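PDB 3BPK: nitrilotriacetate monooxygenase component B from Bacillus cereus ATCC 14579, which probably binds FMN and serves as the flavin-reductase-like component of a monooxygenase system. Local coordinates for residues E83-I88 / E122-P127. Sequence-based numbering, arbitrary orientation.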
loop_
_atom_site.group_PDB
_atom_site.type_symbol
_atom_site.label_atom_id
_atom_site.label_comp_id
_atom_site.label_asym_id
_atom_site.label_seq_id
_atom_site.Cartn_x
_atom_site.Cartn_y
_atom_site.Cartn_z
ATOM N N GLU B 83 -2.956 -19.370 5.629
ATOM C CA GLU B 83 -4.163 -18.985 4.849
ATOM C C GLU B 83 -4.827 -17.807 5.525
ATOM O O GLU B 83 -4.794 -17.690 6.758
ATOM C CB GLU B 83 -5.198 -20.152 4.856
ATOM C CG GLU B 83 -4.689 -21.423 4.170
ATOM C CD GLU B 83 -5.675 -22.568 4.293
ATOM O OE1 GLU B 83 -6.591 -22.455 5.125
ATOM O OE2 GLU B 83 -5.501 -23.556 3.549
ATOM N N PHE B 84 -5.466 -16.958 4.720
ATOM C CA PHE B 84 -6.272 -15.852 5.249
ATOM C C PHE B 84 -7.092 -15.292 4.110
ATOM O O PHE B 84 -6.789 -15.562 2.938
ATOM C CB PHE B 84 -5.393 -14.757 5.924
ATOM C CG PHE B 84 -4.288 -14.188 5.038
ATOM C CD1 PHE B 84 -4.471 -12.954 4.374
ATOM C CD2 PHE B 84 -3.057 -14.860 4.885
ATOM C CE1 PHE B 84 -3.441 -12.410 3.578
ATOM C CE2 PHE B 84 -2.032 -14.299 4.103
ATOM C CZ PHE B 84 -2.223 -13.095 3.457
ATOM N N VAL B 85 -8.154 -14.549 4.433
ATOM C CA VAL B 85 -8.944 -13.936 3.348
ATOM C C VAL B 85 -8.811 -12.414 3.423
ATOM O O VAL B 85 -8.967 -11.824 4.515
ATOM C CB VAL B 85 -10.450 -14.335 3.449
ATOM C CG1 VAL B 85 -11.288 -13.720 2.288
ATOM C CG2 VAL B 85 -10.630 -15.880 3.409
ATOM N N VAL B 86 -8.598 -11.786 2.263
ATOM C CA VAL B 86 -8.503 -10.328 2.190
ATOM C C VAL B 86 -9.750 -9.809 1.483
ATOM O O VAL B 86 -10.015 -10.206 0.332
ATOM C CB VAL B 86 -7.242 -9.881 1.425
ATOM C CG1 VAL B 86 -7.264 -8.336 1.278
ATOM C CG2 VAL B 86 -5.992 -10.348 2.171
ATOM N N HIS B 87 -10.499 -8.937 2.155
ATOM C CA HIS B 87 -11.706 -8.373 1.577
ATOM C C HIS B 87 -11.456 -6.910 1.253
ATOM O O HIS B 87 -10.790 -6.189 2.025
ATOM C CB HIS B 87 -12.877 -8.420 2.578
ATOM C CG HIS B 87 -13.154 -9.789 3.115
ATOM N ND1 HIS B 87 -12.380 -10.359 4.108
ATOM C CD2 HIS B 87 -14.145 -10.688 2.841
ATOM C CE1 HIS B 87 -12.870 -11.562 4.409
ATOM N NE2 HIS B 87 -13.926 -11.793 3.638
ATOM N N ILE B 88 -12.010 -6.465 0.135
ATOM C CA ILE B 88 -12.020 -5.023 -0.168
ATOM C C ILE B 88 -13.077 -4.355 0.727
ATOM O O ILE B 88 -14.211 -4.847 0.879
ATOM C CB ILE B 88 -12.386 -4.780 -1.648
ATOM C CG1 ILE B 88 -11.341 -5.449 -2.560
ATOM C CG2 ILE B 88 -12.521 -3.280 -1.954
ATOM C CD1 ILE B 88 -9.898 -5.050 -2.264
ATOM N N GLU B 122 -13.382 -21.675 -0.974
ATOM C CA GLU B 122 -13.358 -22.803 -1.921
ATOM C C GLU B 122 -12.028 -23.572 -1.889
ATOM O O GLU B 122 -12.024 -24.826 -1.956
ATOM C CB GLU B 122 -13.590 -22.280 -3.350
ATOM C CG GLU B 122 -14.990 -21.718 -3.574
ATOM C CD GLU B 122 -15.166 -21.063 -4.950
ATOM O OE1 GLU B 122 -14.284 -21.230 -5.805
ATOM O OE2 GLU B 122 -16.189 -20.422 -5.175
ATOM N N VAL B 123 -10.911 -22.840 -1.758
ATOM C CA VAL B 123 -9.569 -23.428 -1.854
ATOM C C VAL B 123 -8.966 -23.544 -0.465
ATOM O O VAL B 123 -8.433 -24.584 -0.091
ATOM C CB VAL B 123 -8.617 -22.581 -2.782
ATOM C CG1 VAL B 123 -7.226 -23.170 -2.812
ATOM C CG2 VAL B 123 -9.190 -22.439 -4.180
ATOM N N ILE B 124 -9.078 -22.480 0.319
ATOM C CA ILE B 124 -8.498 -22.480 1.665
ATOM C C ILE B 124 -9.574 -22.809 2.685
ATOM O O ILE B 124 -10.760 -22.874 2.333
ATOM C CB ILE B 124 -7.829 -21.099 1.982
ATOM C CG1 ILE B 124 -8.849 -19.944 1.950
ATOM C CG2 ILE B 124 -6.680 -20.829 1.001
ATOM C CD1 ILE B 124 -8.227 -18.611 2.404
ATOM N N SER B 125 -9.126 -22.997 3.933
ATOM C CA SER B 125 -9.941 -23.427 5.085
ATOM C C SER B 125 -10.314 -22.284 6.044
ATOM O O SER B 125 -10.804 -22.516 7.166
ATOM C CB SER B 125 -9.186 -24.501 5.888
ATOM O OG SER B 125 -8.271 -23.900 6.784
ATOM N N VAL B 126 -10.043 -21.050 5.634
ATOM C CA VAL B 126 -10.431 -19.876 6.402
ATOM C C VAL B 126 -11.627 -19.207 5.717
ATOM O O VAL B 126 -11.545 -18.853 4.532
ATOM C CB VAL B 126 -9.267 -18.867 6.426
ATOM C CG1 VAL B 126 -9.722 -17.539 7.021
ATOM C CG2 VAL B 126 -8.073 -19.443 7.170
ATOM N N PRO B 127 -12.745 -19.058 6.443
ATOM C CA PRO B 127 -13.903 -18.371 5.859
ATOM C C PRO B 127 -13.653 -16.874 5.663
ATOM O O PRO B 127 -12.804 -16.284 6.362
ATOM C CB PRO B 127 -14.978 -18.498 6.933
ATOM C CG PRO B 127 -14.526 -19.555 7.850
ATOM C CD PRO B 127 -13.026 -19.573 7.803
#
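Glu83, at the start of strand 83-88, takes hold of Ile124, Ser125 and Val126 in the loop between the short strands 118-119 and 128-129, a strand-to-loop contact with a polar clasp at its outer end and an apolar patch further in. One carboxylate oxygen does the gripping. Glu83 OE1 accepts the backbone N of Ser125 at 2.9 Å; the N-H...O angle is 157°, and the donor comes from above the carboxylate plane, 47° out of it. In one of two modelled conformers, Ser125 OG adds a less certain bond to Glu83 OE1 at 2.8 Å, on the syn side. With CG anti to its carbonyl carbon (chi1 -63°) and the chain extended beyond it, the Glu83 side chain lies alongside that of Ile124, the two running opposite ways, with Glu83 CD 3.5 Å from Ile124 CB. Nearer the backbone, Val126 CG2 lies 3.8 Å from Glu83 CB. Strand 83-88 is held between strands 28-36 and 134-146 in a curled antiparallel sheet, consistent with the split beta-barrel of FMN-binding flavin reductases. Glu83 and Val85 point to the loop, which therefore covers one face of the strand, while Phe84 turns away and packs on Leu140. Val85 CG2 reaches Ile124 CD1 at 3.8 Å and Val126 CG1 at 4.1 Å, and sits 3.3 Å from Val126 O. That carbonyl accepts from Ser121 OG within the same loop, and Pro127 O from Thr34 OG1 of strand 28-36. Glu137 takes the backbone N atoms of Glu122, Val123 and Ile124, while Glu122 OE1 bridges to Arg164 and meets Ser6 OG of the second subunit.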